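Local coordinates for decaprenyl diphosphate synthase (Rhodobacter capsulatus, PDB 3MZV), which probably makes long all-trans polyprenyl diphosphates for quinone side chains by adding isopentenyl diphosphate units to an allylic primer such as farnesyl diphosphate, with magnesium as cofactor, at residues B[33-47]-B[111-124]. Numbering follows the deposited sequence.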
# COMPACT_ATOMS: atom_id res chain seq x y z
N MET B 33 1.86 -11.87 -9.16
CA MET B 33 0.53 -11.53 -8.61
C MET B 33 -0.13 -12.78 -8.03
O MET B 33 -1.23 -12.71 -7.49
CB MET B 33 -0.39 -10.91 -9.67
CG MET B 33 -0.95 -11.97 -10.65
SD MET B 33 -1.67 -11.38 -12.22
CE MET B 33 -2.17 -9.73 -12.18
N SER B 34 0.54 -13.91 -8.15
CA SER B 34 -0.04 -15.18 -7.73
C SER B 34 -0.01 -15.30 -6.19
O SER B 34 0.81 -14.67 -5.49
CB SER B 34 0.72 -16.32 -8.41
OG SER B 34 1.95 -16.58 -7.76
N SER B 35 -0.95 -16.09 -5.67
CA SER B 35 -1.03 -16.29 -4.24
C SER B 35 -1.39 -17.74 -4.02
O SER B 35 -2.35 -18.21 -4.59
CB SER B 35 -2.07 -15.35 -3.61
OG SER B 35 -2.49 -15.84 -2.33
N GLU B 36 -0.60 -18.42 -3.20
CA GLU B 36 -0.78 -19.84 -2.94
C GLU B 36 -1.93 -20.07 -1.93
O GLU B 36 -2.53 -21.15 -1.90
CB GLU B 36 0.54 -20.50 -2.48
CG GLU B 36 0.61 -20.95 -1.00
CD GLU B 36 1.96 -21.56 -0.61
OE1 GLU B 36 1.99 -22.69 -0.07
OE2 GLU B 36 3.00 -20.90 -0.85
N HIS B 37 -2.25 -19.04 -1.14
CA HIS B 37 -3.19 -19.18 -0.01
C HIS B 37 -4.49 -18.40 -0.17
O HIS B 37 -5.45 -18.66 0.57
CB HIS B 37 -2.50 -18.77 1.31
CG HIS B 37 -1.33 -19.64 1.66
ND1 HIS B 37 -1.41 -21.02 1.69
CD2 HIS B 37 -0.05 -19.33 1.99
CE1 HIS B 37 -0.23 -21.52 2.03
NE2 HIS B 37 0.61 -20.52 2.21
N ALA B 38 -4.54 -17.48 -1.13
CA ALA B 38 -5.65 -16.54 -1.28
C ALA B 38 -5.97 -16.30 -2.76
O ALA B 38 -5.60 -15.27 -3.31
CB ALA B 38 -5.31 -15.22 -0.57
N PRO B 39 -6.70 -17.24 -3.41
CA PRO B 39 -6.98 -17.18 -4.86
C PRO B 39 -7.65 -15.89 -5.34
O PRO B 39 -7.45 -15.48 -6.48
CB PRO B 39 -7.92 -18.38 -5.10
CG PRO B 39 -8.56 -18.63 -3.77
CD PRO B 39 -7.48 -18.32 -2.76
N ARG B 40 -8.47 -15.28 -4.48
CA ARG B 40 -9.06 -13.97 -4.77
C ARG B 40 -8.04 -12.97 -5.30
O ARG B 40 -8.36 -12.13 -6.15
CB ARG B 40 -9.73 -13.41 -3.51
CG ARG B 40 -10.44 -12.09 -3.72
CD ARG B 40 -11.89 -12.16 -3.28
NE ARG B 40 -12.03 -12.31 -1.84
CZ ARG B 40 -13.19 -12.54 -1.22
NH1 ARG B 40 -14.32 -12.66 -1.90
NH2 ARG B 40 -13.21 -12.65 0.10
N ILE B 41 -6.80 -13.04 -4.82
CA ILE B 41 -5.81 -12.01 -5.16
C ILE B 41 -5.56 -11.89 -6.69
O ILE B 41 -5.80 -10.83 -7.27
CB ILE B 41 -4.48 -12.19 -4.38
CG1 ILE B 41 -4.70 -11.75 -2.92
CG2 ILE B 41 -3.37 -11.37 -5.01
CD1 ILE B 41 -3.70 -12.31 -1.94
N PRO B 42 -5.08 -12.97 -7.34
CA PRO B 42 -4.92 -12.92 -8.80
C PRO B 42 -6.26 -12.79 -9.55
O PRO B 42 -6.32 -12.12 -10.60
CB PRO B 42 -4.24 -14.27 -9.11
CG PRO B 42 -4.67 -15.16 -8.01
CD PRO B 42 -4.63 -14.26 -6.79
N GLU B 43 -7.34 -13.40 -9.04
CA GLU B 43 -8.68 -13.15 -9.61
C GLU B 43 -8.94 -11.65 -9.69
O GLU B 43 -9.28 -11.15 -10.75
CB GLU B 43 -9.81 -13.81 -8.81
CG GLU B 43 -10.13 -15.23 -9.26
CD GLU B 43 -10.70 -16.08 -8.12
OE1 GLU B 43 -11.66 -15.61 -7.46
OE2 GLU B 43 -10.16 -17.19 -7.89
N VAL B 44 -8.78 -10.95 -8.57
CA VAL B 44 -8.97 -9.49 -8.55
C VAL B 44 -7.97 -8.74 -9.46
O VAL B 44 -8.34 -7.80 -10.18
CB VAL B 44 -8.87 -8.91 -7.11
CG1 VAL B 44 -8.91 -7.38 -7.14
CG2 VAL B 44 -10.00 -9.49 -6.21
N THR B 45 -6.70 -9.15 -9.42
CA THR B 45 -5.66 -8.52 -10.25
C THR B 45 -5.90 -8.75 -11.75
O THR B 45 -5.79 -7.81 -12.55
CB THR B 45 -4.23 -9.05 -9.92
OG1 THR B 45 -4.05 -9.11 -8.49
CG2 THR B 45 -3.18 -8.14 -10.55
N ALA B 46 -6.20 -10.01 -12.10
CA ALA B 46 -6.62 -10.37 -13.45
C ALA B 46 -7.65 -9.37 -13.92
O ALA B 46 -7.49 -8.74 -14.96
CB ALA B 46 -7.21 -11.80 -13.49
N HIS B 47 -8.69 -9.20 -13.11
CA HIS B 47 -9.88 -8.41 -13.46
C HIS B 47 -9.58 -6.93 -13.74
O HIS B 47 -10.33 -6.28 -14.48
CB HIS B 47 -10.96 -8.57 -12.35
CG HIS B 47 -12.20 -7.75 -12.58
ND1 HIS B 47 -13.29 -8.22 -13.29
CD2 HIS B 47 -12.52 -6.49 -12.20
CE1 HIS B 47 -14.22 -7.29 -13.34
NE2 HIS B 47 -13.78 -6.23 -12.68
N LEU B 111 -17.63 -5.37 -7.23
CA LEU B 111 -17.70 -6.82 -7.48
C LEU B 111 -17.42 -7.65 -6.22
O LEU B 111 -18.05 -8.69 -5.99
CB LEU B 111 -16.72 -7.18 -8.61
CG LEU B 111 -17.21 -7.91 -9.86
CD1 LEU B 111 -18.60 -7.47 -10.33
CD2 LEU B 111 -16.20 -7.67 -10.97
N TRP B 112 -16.47 -7.19 -5.39
CA TRP B 112 -16.12 -7.89 -4.15
C TRP B 112 -16.48 -7.02 -2.93
O TRP B 112 -17.65 -6.98 -2.53
CB TRP B 112 -14.63 -8.28 -4.14
CG TRP B 112 -14.28 -9.38 -5.10
CD1 TRP B 112 -14.38 -10.72 -4.87
CD2 TRP B 112 -13.77 -9.23 -6.42
NE1 TRP B 112 -13.95 -11.42 -5.97
CE2 TRP B 112 -13.58 -10.53 -6.95
CE3 TRP B 112 -13.46 -8.13 -7.23
CZ2 TRP B 112 -13.09 -10.76 -8.24
CZ3 TRP B 112 -12.97 -8.35 -8.52
CH2 TRP B 112 -12.79 -9.66 -9.01
N ASP B 113 -15.48 -6.34 -2.35
CA ASP B 113 -15.69 -5.33 -1.31
C ASP B 113 -14.46 -4.40 -1.21
O ASP B 113 -13.41 -4.65 -1.85
CB ASP B 113 -16.04 -5.97 0.05
CG ASP B 113 -15.07 -7.08 0.48
OD1 ASP B 113 -13.87 -7.03 0.15
OD2 ASP B 113 -15.51 -7.99 1.20
N ASN B 114 -14.60 -3.32 -0.44
CA ASN B 114 -13.53 -2.34 -0.27
C ASN B 114 -12.31 -2.98 0.32
O ASN B 114 -11.19 -2.72 -0.13
CB ASN B 114 -13.97 -1.21 0.66
CG ASN B 114 -14.77 -0.14 -0.04
OD1 ASN B 114 -14.79 -0.04 -1.26
ND2 ASN B 114 -15.43 0.69 0.76
N LYS B 115 -12.52 -3.80 1.34
CA LYS B 115 -11.43 -4.48 2.01
C LYS B 115 -10.63 -5.30 0.99
O LYS B 115 -9.40 -5.35 1.11
CB LYS B 115 -11.93 -5.37 3.14
N SER B 116 -11.30 -5.89 0.00
CA SER B 116 -10.61 -6.72 -1.02
C SER B 116 -9.75 -5.89 -1.93
O SER B 116 -8.59 -6.23 -2.14
CB SER B 116 -11.58 -7.56 -1.85
OG SER B 116 -12.10 -8.64 -1.08
N SER B 117 -10.29 -4.83 -2.49
CA SER B 117 -9.51 -3.97 -3.30
C SER B 117 -8.33 -3.32 -2.53
O SER B 117 -7.25 -3.11 -3.11
CB SER B 117 -10.39 -2.91 -3.92
OG SER B 117 -11.43 -3.55 -4.66
N VAL B 118 -8.53 -3.00 -1.25
CA VAL B 118 -7.43 -2.47 -0.44
C VAL B 118 -6.37 -3.51 -0.29
O VAL B 118 -5.21 -3.24 -0.51
CB VAL B 118 -7.89 -1.97 0.94
CG1 VAL B 118 -6.67 -1.51 1.75
CG2 VAL B 118 -8.88 -0.82 0.79
N LEU B 119 -6.75 -4.71 0.09
CA LEU B 119 -5.81 -5.74 0.42
C LEU B 119 -5.12 -6.29 -0.82
O LEU B 119 -3.93 -6.65 -0.79
CB LEU B 119 -6.49 -6.83 1.20
CG LEU B 119 -6.98 -6.38 2.59
CD1 LEU B 119 -7.87 -7.43 3.16
CD2 LEU B 119 -5.80 -6.10 3.49
N VAL B 120 -5.83 -6.31 -1.94
CA VAL B 120 -5.19 -6.77 -3.18
C VAL B 120 -4.17 -5.75 -3.65
O VAL B 120 -3.07 -6.12 -3.98
CB VAL B 120 -6.22 -7.08 -4.29
CG1 VAL B 120 -5.52 -7.26 -5.64
CG2 VAL B 120 -6.95 -8.37 -3.90
N GLY B 121 -4.50 -4.47 -3.59
CA GLY B 121 -3.55 -3.43 -3.91
C GLY B 121 -2.32 -3.54 -2.99
O GLY B 121 -1.18 -3.37 -3.43
N ASP B 122 -2.55 -3.81 -1.71
CA ASP B 122 -1.38 -3.94 -0.79
C ASP B 122 -0.46 -5.14 -1.17
O ASP B 122 0.79 -5.06 -1.14
CB ASP B 122 -1.84 -4.11 0.67
CG ASP B 122 -2.47 -2.84 1.26
OD1 ASP B 122 -2.27 -1.77 0.72
OD2 ASP B 122 -3.14 -2.94 2.31
N TYR B 123 -1.09 -6.26 -1.47
CA TYR B 123 -0.39 -7.45 -1.93
C TYR B 123 0.49 -7.17 -3.14
O TYR B 123 1.64 -7.57 -3.16
CB TYR B 123 -1.38 -8.58 -2.27
CG TYR B 123 -0.69 -9.93 -2.48
CD1 TYR B 123 -0.18 -10.65 -1.40
CD2 TYR B 123 -0.49 -10.44 -3.76
CE1 TYR B 123 0.44 -11.89 -1.58
CE2 TYR B 123 0.12 -11.69 -3.94
CZ TYR B 123 0.59 -12.39 -2.86
OH TYR B 123 1.21 -13.62 -3.02
N LEU B 124 -0.05 -6.49 -4.15
CA LEU B 124 0.69 -6.20 -5.36
C LEU B 124 1.83 -5.21 -5.10
O LEU B 124 2.93 -5.36 -5.64
CB LEU B 124 -0.23 -5.59 -6.42
CG LEU B 124 -1.43 -6.50 -6.77
CD1 LEU B 124 -2.25 -5.87 -7.85
CD2 LEU B 124 -0.93 -7.88 -7.15
O HOH W 1 1.59 -16.74 -1.76
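V44 lodges between W112 and V120 where helix 40-47 crosses helix 114-124 nearly perpendicularly, at -91° with the axes 9.7 Å apart. Its CB rests on CG2 of V120 at 3.8 Å. Farther out the side chain divides: CG1, set anti to the backbone N (chi1 173°), meets V120 CG1 at 3.7 Å, whereas CG2 stands almost exactly over the six-membered ring of W112, 3.6 Å from its centroid, a CH-pi contact. W112, in the bend preceding helix 114-124, also turns the edge of its indole toward the face of the H47 imidazole in a T-shaped pair with planes 86° apart; H47 NE2 is held by P106 O. R40 runs alongside the same indole in the opposite direction, with its CD 3.3 Å from W112 CD1, and S116 OG lies over one face of the guanidinium. Although buried here, R40 NE has no hydrogen-bond partner in the model. S116 donates through both its backbone N and OG to OD1 of D113, the N-cap of the helix. Y123, about one turn after V120, takes I41 CD1 over its ring face, 3.9 Å from the centroid, and the phenol ends in a hydrogen bond from OH to S34 O of 2.7 Å, which fastens the loop leading into helix 40-47; R127 is a further partner of the hydroxyl. Within the mainly helical fold of trans-prenyltransferases, the contact thus lays the short helix across the first half of helix 114-133. V120 also touches L91 of helix 74-96, V44 reaches A108 of helix 108-111, and S35 OG is hydrogen-bonded to E153 of the second subunit.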